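Local atomic coordinates of lactate dehydrogenase, adjacent gene encodes predicted malate dehydrogenase (Cryptosporidium parvum, PDB entry 4ND2), a protein that probably catalyses the reversible, NAD-dependent interconversion of (S)-lactate and pyruvate, working as a four-chain assembly. Residues G147-D150 with S151-R155; V213-T216 with R217-W220; F154-F157 with I158-F162; G163-A166 with S167-S170. All blocks are in the same frame, centred on the assembly; numbering follows the deposited sequence.

Contact 1: residues G147-D150 with S151-R155; sequences GVLD and SSRFR. With PYR (pyruvic acid), chain D.
The opening turns of helix 147-162 form part of the pyruvate pocket, where Leu149 and Arg153 meet one turn apart. The flat cation of Arg153 matches the substrate carboxylate: NH2 donates to pyruvate O at 2.8 Å and NH1 to OXT at 2.9 Å, a two-bond grip that helps orient the acid, with Arg90, Asn122 and His177 completing its hydrogen bonds. CD2 of Leu149 lies over one face of the group, toward its rim and 3.6 Å from Arg153 CZ, an apolar backing that leaves the N-H edge to the ligand. Asp150 OD1, at 4.1 Å from Arg153 NH1, is too distant for a salt bridge, and a water accepts from NH1; OD2 of Asp150 instead bonds ND1 of His177, the predicted proton acceptor. With OG anti to the carbonyl carbon, the small Ser151 donates to Gly147 O at 2.7 Å and Ser152 to Val148 O, each from the face opposite its own N-H. Ser151 OG is also hydrogen-bonded to Val173 N of strand 169-174. That strand packs on Asp150 and Phe154, helix 206-227 on Arg153, helix 234-248 on Val148 and Leu149, and Met54 of the second subunit on Leu149 and Ser152.

Contact 2: residues V213-T216 with R217-W220; sequences VCHT and RIAW. With PYR (pyruvic acid), chain D.
His215 and Ile218 touch three residues apart on helix 206-227, a C-terminal-domain helix that runs up to the bound pyruvate. CD1 of Ile218 reaches the edge of the imidazole, 4.2 Å from His215 CD2, the two side chains crossing at about a right angle. Ile218 holds CG1 between its backbone N and carbonyl carbon (chi1 63°), which lays CG1 only 3.2 Å from Cys214 O. On another side of the helix the aliphatic part of Arg217 runs along the preceding turn, with CG 3.4 Å from Val213 O; a long side chain suits the place because it can then bend away and give its NH2 to Asp179 O. Regular backbone bonds join Arg217 N to Val213 O and Ile218 N to Cys214 O. The next step is irregular: His215 O lies 2.9 Å from Ala219 N, but the angle is too poor for a hydrogen bond. Further out, the His215 ring stacks with Phe157 of helix 147-162 and bonds Glu222 through NE2, while Thr216 OG1 is hydrogen-bonded to Ile212 O. Trp220 makes a cation-pi contact with the substrate-binding Arg90, and its CB sits 3.3 Å from C of pyruvate.

Contact 3: residues F154-F157 with I158-F162; sequences FRTF and IAQHF
Mainly apolar packing between successive turns, over a regular helical backbone, characterises the second half of helix 147-162, where Phe154 meets Ile158 on the buried side. CD1 of Ile158 sits over one face of the Phe154 ring, 4.0 Å from its centroid and 14° off the normal, a CH-pi contact somewhat offset toward the rim. CG1 anti to the carbonyl carbon (chi1 -65°), with the chain then extended to CD1, brings the methyl there and 3.4 Å from Phe154 O. A branched aliphatic residue serves well here, since one arm can cover the aromatic face while the other, CG2, lies at the edge of the Phe162 ring. On another side of the helix, Thr156 and Gln160 run side by side in the same direction, with Thr156 CG2 3.9 Å from Gln160 CD. The amide of Gln160 also meets Phe157: OE1 lies in the ring plane at its edge, 3.7 Å from CD1, where a carbonyl oxygen can face the weakly positive hydrogens of the rim, and the two planes are 26° apart. Along the backbone, four hydrogen bonds join each residue from Ile158 to His161 to the carbonyl four places earlier, among them Gln160 N to Thr156 O at 2.8 Å. Ile158 faces Val169 of strand 169-174 and Val190 of strand 189-190, Phe157 packs on Ile212 and Thr216 of helix 206-227, Ala159 lets the loop residue Ala166 come close, and Thr156 and Gln160 lie against Thr49 of the second subunit.

Contact 4: residues G163-A166 with S167-S170; sequences GVNA and SDVS
Asn165 binds Ser167 and Asp168 in the tight turn that leads from helix 147-162 into strand 169-174. Backbone hydrogen bonds come first: Asp168 N donates to Asn165 O at 2.9 Å and Val169 N to Ala166 O at 3.0 Å, each spanning three residues as in a 3-10 turn, with the donors well above the carbonyl planes. The Asn165 side chain adds an Asx turn, Ser167 N giving its hydrogen to OD1 at 3.1 Å. That donor also lies above the amide plane, at a C=O...N angle of 112°. CG of Asn165 anti to its backbone N (chi1 -178°) brings OD1 within reach of this N-H, and asparagine suits the place by offering an acceptor and a donor together. Two waters then connect the amide with the Ser167 hydroxyl. One donates to Asn165 OD1 and accepts from Ser167 OG at 2.8 Å. The other accepts from Asn165 ND2 at 2.8 Å and donates to the same OG. The Asp168 carboxylate crosses the amide with planes 73° apart, OD2 3.5 Å from Asn165 CB; OD2 accepts a hydrogen bond from Val254 N of the third subunit. Apolar contact is slight, Val164 CG2 meeting Val169 CG2 at 4.2 Å. Glycine fits position 163, where the chain leaves the helix with positive phi. Val169 and Ala166 rest on Ala159 of helix 147-162, Val164 packs on Val190 of strand 189-190, and Asp168 and Ser170 pair through their backbones with Gly191 and Ser189.

Contacts 1 and 3 are buried and share helix 147-162: its start brings a guanidinium to the ligand and turns serine hydroxyls back on the backbone, while its later turns rely on hydrocarbon and aromatic packing. Contact 2, partly buried on helix 206-227, lies against both; Arg153 CD meets Ala219 CB at 3.7 Å, and Phe154 and Phe157 pack on Thr216. Contacts 1 and 2 both touch pyruvate, the one with hydrogen bonds and the other with a carbon atom. Contact 4, also partly buried, trades helical bonds for a short turn with waters and borders two other subunits. Arg155 ties it to the helix through a probable hydrogen bond from NE to Val169 O at 2.7 Å.

Contact 1: residues G147-D150 with S151-R155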
ATOM      1  N   GLY A 147      21.202   9.150  -9.726  1.00 18.36           N
ATOM      2  CA  GLY A 147      21.026  10.077  -8.612  1.00 18.30           C
ATOM      3  C   GLY A 147      20.123   9.588  -7.492  1.00 18.14           C
ATOM      4  O   GLY A 147      20.391   9.863  -6.324  1.00 17.81           O
ATOM      5  N   VAL A 148      19.053   8.870  -7.836  1.00 17.92           N
ATOM      6  CA  VAL A 148      18.151   8.319  -6.818  1.00 17.83           C
ATOM      7  C   VAL A 148      18.890   7.298  -5.952  1.00 17.68           C
ATOM      8  O   VAL A 148      18.726   7.285  -4.730  1.00 17.36           O
ATOM      9  CB  VAL A 148      16.880   7.689  -7.436  1.00 18.02           C
ATOM     10  CG1 VAL A 148      16.060   6.965  -6.375  1.00 18.15           C
ATOM     11  CG2 VAL A 148      16.028   8.759  -8.103  1.00 18.11           C
ATOM     12  N   LEU A 149      19.712   6.460  -6.579  1.00 17.47           N
ATOM     13  CA  LEU A 149      20.519   5.488  -5.844  1.00 17.56           C
ATOM     14  C   LEU A 149      21.581   6.186  -4.993  1.00 17.46           C
ATOM     15  O   LEU A 149      21.708   5.906  -3.802  1.00 17.33           O
ATOM     16  CB  LEU A 149      21.188   4.499  -6.804  1.00 17.60           C
ATOM     17  CG  LEU A 149      22.060   3.410  -6.172  1.00 17.71           C
ATOM     18  CD1 LEU A 149      21.228   2.475  -5.305  1.00 17.92           C
ATOM     19  CD2 LEU A 149      22.789   2.634  -7.257  1.00 17.80           C
ATOM     20  N   ASP A 150      22.338   7.089  -5.615  1.00 17.55           N
ATOM     21  CA  ASP A 150      23.413   7.807  -4.924  1.00 17.73           C
ATOM     22  C   ASP A 150      22.871   8.646  -3.766  1.00 17.36           C
ATOM     23  O   ASP A 150      23.412   8.608  -2.660  1.00 17.42           O
ATOM     24  CB  ASP A 150      24.191   8.700  -5.902  1.00 17.92           C
ATOM     25  CG  ASP A 150      25.021   7.900  -6.900  1.00 18.29           C
ATOM     26  OD1 ASP A 150      25.449   6.774  -6.571  1.00 18.80           O
ATOM     27  OD2 ASP A 150      25.261   8.405  -8.020  1.00 18.25           O
ATOM     28  N   SER A 151      21.794   9.381  -4.022  1.00 17.27           N
ATOM     29  CA  SER A 151      21.164  10.213  -2.995  1.00 17.00           C
ATOM     30  C   SER A 151      20.531   9.376  -1.885  1.00 16.85           C
ATOM     31  O   SER A 151      20.592   9.755  -0.716  1.00 16.30           O
ATOM     32  CB  SER A 151      20.119  11.135  -3.616  1.00 17.09           C
ATOM     33  OG  SER A 151      20.697  11.939  -4.629  1.00 17.01           O
ATOM     34  N   SER A 152      19.937   8.236  -2.242  1.00 16.60           N
ATOM     35  CA  SER A 152      19.356   7.335  -1.239  1.00 16.60           C
ATOM     36  C   SER A 152      20.422   6.797  -0.288  1.00 16.81           C
ATOM     37  O   SER A 152      20.197   6.710   0.923  1.00 17.16           O
ATOM     38  CB  SER A 152      18.607   6.172  -1.903  1.00 16.51           C
ATOM     39  OG  SER A 152      17.457   6.636  -2.589  1.00 16.25           O
ATOM     40  N   ARG A 153      21.578   6.438  -0.837  1.00 16.99           N
ATOM     41  CA  ARG A 153      22.715   6.022  -0.023  1.00 17.20           C
ATOM     42  C   ARG A 153      23.175   7.172   0.879  1.00 17.34           C
ATOM     43  O   ARG A 153      23.382   6.980   2.072  1.00 17.49           O
ATOM     44  CB  ARG A 153      23.866   5.546  -0.912  1.00 17.34           C
ATOM     45  CG  ARG A 153      23.595   4.208  -1.586  1.00 17.58           C
ATOM     46  CD  ARG A 153      24.489   3.986  -2.792  1.00 17.75           C
ATOM     47  NE  ARG A 153      24.380   2.619  -3.302  1.00 17.87           N
ATOM     48  CZ  ARG A 153      24.987   2.173  -4.400  1.00 17.96           C
ATOM     49  NH1 ARG A 153      25.755   2.980  -5.129  1.00 17.93           N
ATOM     50  NH2 ARG A 153      24.819   0.909  -4.775  1.00 17.90           N
ATOM     51  N   PHE A 154      23.314   8.357   0.291  1.00 17.63           N
ATOM     52  CA  PHE A 154      23.738   9.567   1.004  1.00 17.86           C
ATOM     53  C   PHE A 154      22.771   9.865   2.158  1.00 17.89           C
ATOM     54  O   PHE A 154      23.196  10.018   3.304  1.00 17.94           O
ATOM     55  CB  PHE A 154      23.814  10.734   0.001  1.00 18.11           C
ATOM     56  CG  PHE A 154      24.480  11.990   0.521  1.00 18.42           C
ATOM     57  CD1 PHE A 154      25.509  11.950   1.458  1.00 18.49           C
ATOM     58  CD2 PHE A 154      24.102  13.226   0.011  1.00 18.75           C
ATOM     59  CE1 PHE A 154      26.113  13.118   1.898  1.00 18.77           C
ATOM     60  CE2 PHE A 154      24.706  14.397   0.446  1.00 18.90           C
ATOM     61  CZ  PHE A 154      25.713  14.341   1.393  1.00 18.73           C
ATOM     62  N   ARG A 155      21.473   9.899   1.854  1.00 17.92           N
ATOM     63  CA  ARG A 155      20.430  10.118   2.869  1.00 18.23           C
ATOM     64  C   ARG A 155      20.446   9.054   3.965  1.00 18.38           C
ATOM     65  O   ARG A 155      20.301   9.365   5.148  1.00 18.49           O
ATOM     66  CB  ARG A 155      19.042  10.116   2.226  1.00 18.19           C
ATOM     67  CG  ARG A 155      18.761  11.282   1.300  1.00 18.24           C
ATOM     68  CD  ARG A 155      17.482  11.043   0.512  1.00 18.32           C
ATOM     69  NE  ARG A 155      16.290  11.272   1.324  1.00 18.20           N
ATOM     70  CZ  ARG A 155      15.041  11.047   0.924  1.00 18.07           C
ATOM     71  NH1 ARG A 155      14.791  10.561  -0.285  1.00 18.00           N
ATOM     72  NH2 ARG A 155      14.032  11.306   1.745  1.00 18.12           N
TER
HETATM   73  C   PYR D 402      26.238   1.224  -8.208  1.00 20.42           C
HETATM   74  O   PYR D 402      25.895   0.371  -7.356  1.00 20.14           O
HETATM   75  OXT PYR D 402      26.288   2.440  -7.918  1.00 20.09           O
HETATM   76  CA  PYR D 402      26.607   0.799  -9.561  1.00 20.60           C
HETATM   77  O3  PYR D 402      26.712   1.630 -10.448  1.00 20.23           O
HETATM   78  CB  PYR D 402      26.854  -0.655  -9.835  1.00 21.25           C
HETATM   79  O   HOH W   1      26.729   5.667  -4.669  1.00 18.01           O

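Contact 2: residues V213-T216 with R217-W220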
ATOM      1  N   VAL A 213      30.420  11.273   3.024  1.00 23.65           N
ATOM      2  CA  VAL A 213      30.620  11.646   1.621  1.00 24.08           C
ATOM      3  C   VAL A 213      31.457  10.584   0.900  1.00 24.71           C
ATOM      4  O   VAL A 213      31.119  10.164  -0.211  1.00 24.25           O
ATOM      5  CB  VAL A 213      31.284  13.039   1.501  1.00 24.22           C
ATOM      6  CG1 VAL A 213      31.788  13.301   0.085  1.00 24.16           C
ATOM      7  CG2 VAL A 213      30.307  14.125   1.926  1.00 24.07           C
ATOM      8  N   CYS A 214      32.539  10.154   1.542  1.00 25.37           N
ATOM      9  CA  CYS A 214      33.401   9.101   1.006  1.00 26.47           C
ATOM     10  C   CYS A 214      32.640   7.782   0.859  1.00 25.53           C
ATOM     11  O   CYS A 214      32.747   7.110  -0.166  1.00 25.27           O
ATOM     12  CB  CYS A 214      34.617   8.901   1.915  1.00 27.88           C
ATOM     13  SG  CYS A 214      35.730   7.569   1.412  1.00 31.16           S
ATOM     14  N   HIS A 215      31.874   7.431   1.888  1.00 24.56           N
ATOM     15  CA  HIS A 215      31.082   6.200   1.906  1.00 24.40           C
ATOM     16  C   HIS A 215      30.079   6.173   0.749  1.00 24.07           C
ATOM     17  O   HIS A 215      29.908   5.145   0.088  1.00 23.58           O
ATOM     18  CB  HIS A 215      30.359   6.072   3.249  1.00 24.23           C
ATOM     19  CG  HIS A 215      29.804   4.709   3.525  1.00 24.13           C
ATOM     20  ND1 HIS A 215      28.983   4.453   4.601  1.00 23.88           N
ATOM     21  CD2 HIS A 215      29.942   3.533   2.868  1.00 24.07           C
ATOM     22  CE1 HIS A 215      28.647   3.176   4.602  1.00 24.14           C
ATOM     23  NE2 HIS A 215      29.214   2.595   3.559  1.00 23.96           N
ATOM     24  N   THR A 216      29.432   7.311   0.510  1.00 23.79           N
ATOM     25  CA  THR A 216      28.519   7.470  -0.622  1.00 23.97           C
ATOM     26  C   THR A 216      29.231   7.207  -1.948  1.00 24.83           C
ATOM     27  O   THR A 216      28.712   6.493  -2.807  1.00 23.99           O
ATOM     28  CB  THR A 216      27.903   8.885  -0.642  1.00 23.58           C
ATOM     29  OG1 THR A 216      27.220   9.120   0.594  1.00 23.39           O
ATOM     30  CG2 THR A 216      26.920   9.046  -1.795  1.00 23.56           C
ATOM     31  N   ARG A 217      30.425   7.773  -2.104  1.00 25.90           N
ATOM     32  CA  ARG A 217      31.179   7.644  -3.352  1.00 27.16           C
ATOM     33  C   ARG A 217      31.633   6.210  -3.638  1.00 26.42           C
ATOM     34  O   ARG A 217      31.618   5.782  -4.788  1.00 26.02           O
ATOM     35  CB  ARG A 217      32.380   8.598  -3.363  1.00 28.88           C
ATOM     36  CG  ARG A 217      31.976  10.062  -3.469  1.00 30.78           C
ATOM     37  CD  ARG A 217      33.137  11.008  -3.196  1.00 32.63           C
ATOM     38  NE  ARG A 217      34.016  11.168  -4.350  1.00 34.41           N
ATOM     39  CZ  ARG A 217      35.117  11.920  -4.362  1.00 36.71           C
ATOM     40  NH1 ARG A 217      35.489  12.592  -3.275  1.00 37.50           N
ATOM     41  NH2 ARG A 217      35.854  12.002  -5.466  1.00 37.04           N
ATOM     42  N   ILE A 218      32.019   5.473  -2.598  1.00 26.00           N
ATOM     43  CA  ILE A 218      32.534   4.103  -2.764  1.00 26.16           C
ATOM     44  C   ILE A 218      31.500   3.006  -2.476  1.00 25.44           C
ATOM     45  O   ILE A 218      31.836   1.821  -2.496  1.00 25.35           O
ATOM     46  CB  ILE A 218      33.797   3.857  -1.900  1.00 26.77           C
ATOM     47  CG1 ILE A 218      33.502   3.987  -0.395  1.00 26.94           C
ATOM     48  CG2 ILE A 218      34.903   4.817  -2.312  1.00 27.09           C
ATOM     49  CD1 ILE A 218      33.095   2.704   0.298  1.00 27.20           C
ATOM     50  N   ALA A 219      30.252   3.399  -2.228  1.00 24.46           N
ATOM     51  CA  ALA A 219      29.201   2.459  -1.827  1.00 24.09           C
ATOM     52  C   ALA A 219      29.036   1.275  -2.789  1.00 23.81           C
ATOM     53  O   ALA A 219      28.776   0.157  -2.351  1.00 23.28           O
ATOM     54  CB  ALA A 219      27.873   3.189  -1.667  1.00 23.85           C
ATOM     55  N   TRP A 220      29.193   1.517  -4.089  1.00 24.12           N
ATOM     56  CA  TRP A 220      29.010   0.455  -5.084  1.00 24.84           C
ATOM     57  C   TRP A 220      29.990  -0.708  -4.881  1.00 24.74           C
ATOM     58  O   TRP A 220      29.612  -1.870  -5.040  1.00 24.11           O
ATOM     59  CB  TRP A 220      29.091   1.009  -6.515  1.00 25.48           C
ATOM     60  CG  TRP A 220      30.476   1.227  -7.059  1.00 26.75           C
ATOM     61  CD1 TRP A 220      31.288   2.302  -6.840  1.00 27.38           C
ATOM     62  CD2 TRP A 220      31.195   0.352  -7.937  1.00 27.89           C
ATOM     63  NE1 TRP A 220      32.472   2.148  -7.522  1.00 27.71           N
ATOM     64  CE2 TRP A 220      32.441   0.959  -8.203  1.00 28.11           C
ATOM     65  CE3 TRP A 220      30.909  -0.889  -8.521  1.00 28.53           C
ATOM     66  CZ2 TRP A 220      33.403   0.368  -9.026  1.00 28.69           C
ATOM     67  CZ3 TRP A 220      31.869  -1.479  -9.342  1.00 28.96           C
ATOM     68  CH2 TRP A 220      33.100  -0.846  -9.585  1.00 29.04           C
TER
HETATM   69  C   PYR D 402      26.238   1.224  -8.208  1.00 20.42           C
HETATM   70  O   PYR D 402      25.895   0.371  -7.356  1.00 20.14           O
HETATM   71  OXT PYR D 402      26.288   2.440  -7.918  1.00 20.09           O
HETATM   72  CA  PYR D 402      26.607   0.799  -9.561  1.00 20.60           C
HETATM   73  O3  PYR D 402      26.712   1.630 -10.448  1.00 20.23           O
HETATM   74  CB  PYR D 402      26.854  -0.655  -9.835  1.00 21.25           C

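Contact 3: residues F154-F157 with I158-F162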
ATOM      1  N   PHE A 154      23.314   8.357   0.291  1.00 17.63           N
ATOM      2  CA  PHE A 154      23.738   9.567   1.004  1.00 17.86           C
ATOM      3  C   PHE A 154      22.771   9.865   2.158  1.00 17.89           C
ATOM      4  O   PHE A 154      23.196  10.018   3.304  1.00 17.94           O
ATOM      5  CB  PHE A 154      23.814  10.734   0.001  1.00 18.11           C
ATOM      6  CG  PHE A 154      24.480  11.990   0.521  1.00 18.42           C
ATOM      7  CD1 PHE A 154      25.509  11.950   1.458  1.00 18.49           C
ATOM      8  CD2 PHE A 154      24.102  13.226   0.011  1.00 18.75           C
ATOM      9  CE1 PHE A 154      26.113  13.118   1.898  1.00 18.77           C
ATOM     10  CE2 PHE A 154      24.706  14.397   0.446  1.00 18.90           C
ATOM     11  CZ  PHE A 154      25.713  14.341   1.393  1.00 18.73           C
ATOM     12  N   ARG A 155      21.473   9.899   1.854  1.00 17.92           N
ATOM     13  CA  ARG A 155      20.430  10.118   2.869  1.00 18.23           C
ATOM     14  C   ARG A 155      20.446   9.054   3.965  1.00 18.38           C
ATOM     15  O   ARG A 155      20.301   9.365   5.148  1.00 18.49           O
ATOM     16  CB  ARG A 155      19.042  10.116   2.226  1.00 18.19           C
ATOM     17  CG  ARG A 155      18.761  11.282   1.300  1.00 18.24           C
ATOM     18  CD  ARG A 155      17.482  11.043   0.512  1.00 18.32           C
ATOM     19  NE  ARG A 155      16.290  11.272   1.324  1.00 18.20           N
ATOM     20  CZ  ARG A 155      15.041  11.047   0.924  1.00 18.07           C
ATOM     21  NH1 ARG A 155      14.791  10.561  -0.285  1.00 18.00           N
ATOM     22  NH2 ARG A 155      14.032  11.306   1.745  1.00 18.12           N
ATOM     23  N   THR A 156      20.607   7.800   3.554  1.00 18.24           N
ATOM     24  CA  THR A 156      20.613   6.666   4.474  1.00 18.30           C
ATOM     25  C   THR A 156      21.763   6.756   5.475  1.00 18.29           C
ATOM     26  O   THR A 156      21.567   6.523   6.665  1.00 18.26           O
ATOM     27  CB  THR A 156      20.682   5.334   3.696  1.00 18.32           C
ATOM     28  OG1 THR A 156      19.493   5.192   2.911  1.00 18.60           O
ATOM     29  CG2 THR A 156      20.802   4.139   4.632  1.00 18.40           C
ATOM     30  N   PHE A 157      22.951   7.105   4.988  1.00 18.45           N
ATOM     31  CA  PHE A 157      24.133   7.205   5.842  1.00 18.60           C
ATOM     32  C   PHE A 157      24.012   8.353   6.844  1.00 18.61           C
ATOM     33  O   PHE A 157      24.402   8.210   7.997  1.00 18.61           O
ATOM     34  CB  PHE A 157      25.406   7.356   5.003  1.00 18.86           C
ATOM     35  CG  PHE A 157      25.668   6.204   4.061  1.00 19.11           C
ATOM     36  CD1 PHE A 157      25.253   4.908   4.366  1.00 19.37           C
ATOM     37  CD2 PHE A 157      26.354   6.414   2.875  1.00 19.17           C
ATOM     38  CE1 PHE A 157      25.504   3.859   3.497  1.00 19.47           C
ATOM     39  CE2 PHE A 157      26.614   5.364   2.007  1.00 19.27           C
ATOM     40  CZ  PHE A 157      26.186   4.088   2.317  1.00 19.34           C
ATOM     41  N   ILE A 158      23.454   9.477   6.404  1.00 18.88           N
ATOM     42  CA  ILE A 158      23.171  10.598   7.303  1.00 19.42           C
ATOM     43  C   ILE A 158      22.153  10.167   8.356  1.00 19.96           C
ATOM     44  O   ILE A 158      22.342  10.417   9.550  1.00 19.70           O
ATOM     45  CB  ILE A 158      22.630  11.823   6.537  1.00 19.40           C
ATOM     46  CG1 ILE A 158      23.705  12.377   5.597  1.00 19.52           C
ATOM     47  CG2 ILE A 158      22.174  12.908   7.512  1.00 19.59           C
ATOM     48  CD1 ILE A 158      23.160  13.234   4.475  1.00 19.55           C
ATOM     49  N   ALA A 159      21.084   9.514   7.903  1.00 20.14           N
ATOM     50  CA  ALA A 159      20.015   9.049   8.790  1.00 20.84           C
ATOM     51  C   ALA A 159      20.523   8.063   9.836  1.00 21.33           C
ATOM     52  O   ALA A 159      20.103   8.108  10.995  1.00 21.66           O
ATOM     53  CB  ALA A 159      18.895   8.416   7.977  1.00 20.73           C
ATOM     54  N   GLN A 160      21.429   7.180   9.423  1.00 22.11           N
ATOM     55  CA  GLN A 160      22.004   6.185  10.330  1.00 22.79           C
ATOM     56  C   GLN A 160      22.888   6.825  11.402  1.00 22.79           C
ATOM     57  O   GLN A 160      22.956   6.324  12.525  1.00 22.40           O
ATOM     58  CB  GLN A 160      22.777   5.114   9.549  1.00 23.92           C
ATOM     59  CG  GLN A 160      21.856   4.112   8.863  1.00 25.12           C
ATOM     60  CD  GLN A 160      22.580   3.127   7.959  1.00 26.15           C
ATOM     61  OE1 GLN A 160      23.595   3.452   7.341  1.00 27.64           O
ATOM     62  NE2 GLN A 160      22.044   1.917   7.863  1.00 26.51           N
ATOM     63  N   HIS A 161      23.558   7.926  11.065  1.00 22.76           N
ATOM     64  CA  HIS A 161      24.334   8.663  12.060  1.00 23.10           C
ATOM     65  C   HIS A 161      23.421   9.239  13.144  1.00 22.85           C
ATOM     66  O   HIS A 161      23.639   9.004  14.329  1.00 22.66           O
ATOM     67  CB  HIS A 161      25.155   9.790  11.423  1.00 23.47           C
ATOM     68  CG  HIS A 161      25.813  10.682  12.430  1.00 23.88           C
ATOM     69  ND1 HIS A 161      26.995  10.353  13.055  1.00 24.24           N
ATOM     70  CD2 HIS A 161      25.430  11.872  12.951  1.00 23.98           C
ATOM     71  CE1 HIS A 161      27.319  11.308  13.910  1.00 24.25           C
ATOM     72  NE2 HIS A 161      26.386  12.241  13.866  1.00 24.24           N
ATOM     73  N   PHE A 162      22.395   9.979  12.727  1.00 22.84           N
ATOM     74  CA  PHE A 162      21.488  10.652  13.664  1.00 22.90           C
ATOM     75  C   PHE A 162      20.431   9.734  14.287  1.00 23.00           C
ATOM     76  O   PHE A 162      19.771  10.121  15.250  1.00 22.85           O
ATOM     77  CB  PHE A 162      20.796  11.836  12.982  1.00 22.96           C
ATOM     78  CG  PHE A 162      21.723  12.971  12.655  1.00 23.15           C
ATOM     79  CD1 PHE A 162      22.218  13.789  13.662  1.00 23.26           C
ATOM     80  CD2 PHE A 162      22.100  13.226  11.343  1.00 23.00           C
ATOM     81  CE1 PHE A 162      23.074  14.838  13.365  1.00 23.38           C
ATOM     82  CE2 PHE A 162      22.952  14.274  11.040  1.00 23.31           C
ATOM     83  CZ  PHE A 162      23.441  15.082  12.054  1.00 23.14           C
TER

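Contact 4: residues G163-A166 with S167-S170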
ATOM      1  N   GLY A 163      20.268   8.530  13.739  1.00 23.10           N
ATOM      2  CA  GLY A 163      19.266   7.584  14.231  1.00 22.92           C
ATOM      3  C   GLY A 163      17.843   8.040  13.962  1.00 22.62           C
ATOM      4  O   GLY A 163      16.978   7.929  14.830  1.00 23.08           O
ATOM      5  N   VAL A 164      17.603   8.546  12.754  1.00 22.20           N
ATOM      6  CA  VAL A 164      16.289   9.046  12.348  1.00 21.64           C
ATOM      7  C   VAL A 164      15.814   8.397  11.047  1.00 21.17           C
ATOM      8  O   VAL A 164      16.597   7.793  10.314  1.00 20.61           O
ATOM      9  CB  VAL A 164      16.284  10.582  12.157  1.00 21.94           C
ATOM     10  CG1 VAL A 164      16.647  11.283  13.458  1.00 22.18           C
ATOM     11  CG2 VAL A 164      17.225  11.008  11.035  1.00 22.08           C
ATOM     12  N   ASN A 165      14.523   8.544  10.772  1.00 20.53           N
ATOM     13  CA  ASN A 165      13.923   8.087   9.522  1.00 20.11           C
ATOM     14  C   ASN A 165      14.599   8.763   8.326  1.00 19.89           C
ATOM     15  O   ASN A 165      14.604   9.992   8.224  1.00 19.33           O
ATOM     16  CB  ASN A 165      12.424   8.404   9.537  1.00 19.98           C
ATOM     17  CG  ASN A 165      11.702   7.931   8.291  1.00 20.03           C
ATOM     18  OD1 ASN A 165      12.273   7.258   7.434  1.00 19.83           O
ATOM     19  ND2 ASN A 165      10.428   8.286   8.187  1.00 20.17           N
ATOM     20  N   ALA A 166      15.166   7.957   7.430  1.00 19.85           N
ATOM     21  CA  ALA A 166      15.870   8.475   6.250  1.00 19.82           C
ATOM     22  C   ALA A 166      14.970   9.305   5.341  1.00 19.94           C
ATOM     23  O   ALA A 166      15.447  10.206   4.650  1.00 19.76           O
ATOM     24  CB  ALA A 166      16.504   7.336   5.465  1.00 19.94           C
ATOM     25  N   SER A 167      13.670   9.014   5.353  1.00 20.36           N
ATOM     26  CA  SER A 167      12.699   9.793   4.583  1.00 20.70           C
ATOM     27  C   SER A 167      12.647  11.263   5.017  1.00 20.82           C
ATOM     28  O   SER A 167      12.225  12.118   4.245  1.00 20.43           O
ATOM     29  CB  SER A 167      11.303   9.166   4.683  1.00 21.15           C
ATOM     30  OG  SER A 167      11.277   7.879   4.075  1.00 21.93           O
ATOM     31  N   ASP A 168      13.082  11.549   6.244  1.00 21.21           N
ATOM     32  CA  ASP A 168      13.108  12.919   6.765  1.00 21.61           C
ATOM     33  C   ASP A 168      14.462  13.616   6.586  1.00 21.36           C
ATOM     34  O   ASP A 168      14.659  14.728   7.079  1.00 21.36           O
ATOM     35  CB  ASP A 168      12.697  12.922   8.239  1.00 22.19           C
ATOM     36  CG  ASP A 168      11.269  12.449   8.440  1.00 22.75           C
ATOM     37  OD1 ASP A 168      10.389  12.883   7.667  1.00 23.61           O
ATOM     38  OD2 ASP A 168      11.027  11.644   9.365  1.00 23.04           O
ATOM     39  N   VAL A 169      15.389  12.960   5.891  1.00 21.19           N
ATOM     40  CA  VAL A 169      16.643  13.583   5.487  1.00 21.02           C
ATOM     41  C   VAL A 169      16.523  14.022   4.034  1.00 21.38           C
ATOM     42  O   VAL A 169      16.172  13.219   3.165  1.00 21.15           O
ATOM     43  CB  VAL A 169      17.837  12.615   5.616  1.00 20.99           C
ATOM     44  CG1 VAL A 169      19.119  13.272   5.112  1.00 20.79           C
ATOM     45  CG2 VAL A 169      17.994  12.156   7.057  1.00 20.96           C
ATOM     46  N   SER A 170      16.802  15.298   3.782  1.00 21.35           N
ATOM     47  CA  SER A 170      16.902  15.827   2.427  1.00 21.52           C
ATOM     48  C   SER A 170      18.380  15.909   2.069  1.00 21.72           C
ATOM     49  O   SER A 170      19.158  16.542   2.785  1.00 21.20           O
ATOM     50  CB  SER A 170      16.265  17.217   2.342  1.00 21.83           C
ATOM     51  OG  SER A 170      16.384  17.762   1.035  1.00 22.27           O
TER
HETATM   52  O   HOH W   2      12.623   5.601   5.126  1.00 26.98           O
HETATM   53  O   HOH W   3       9.062   6.989   6.172  1.00 39.07           O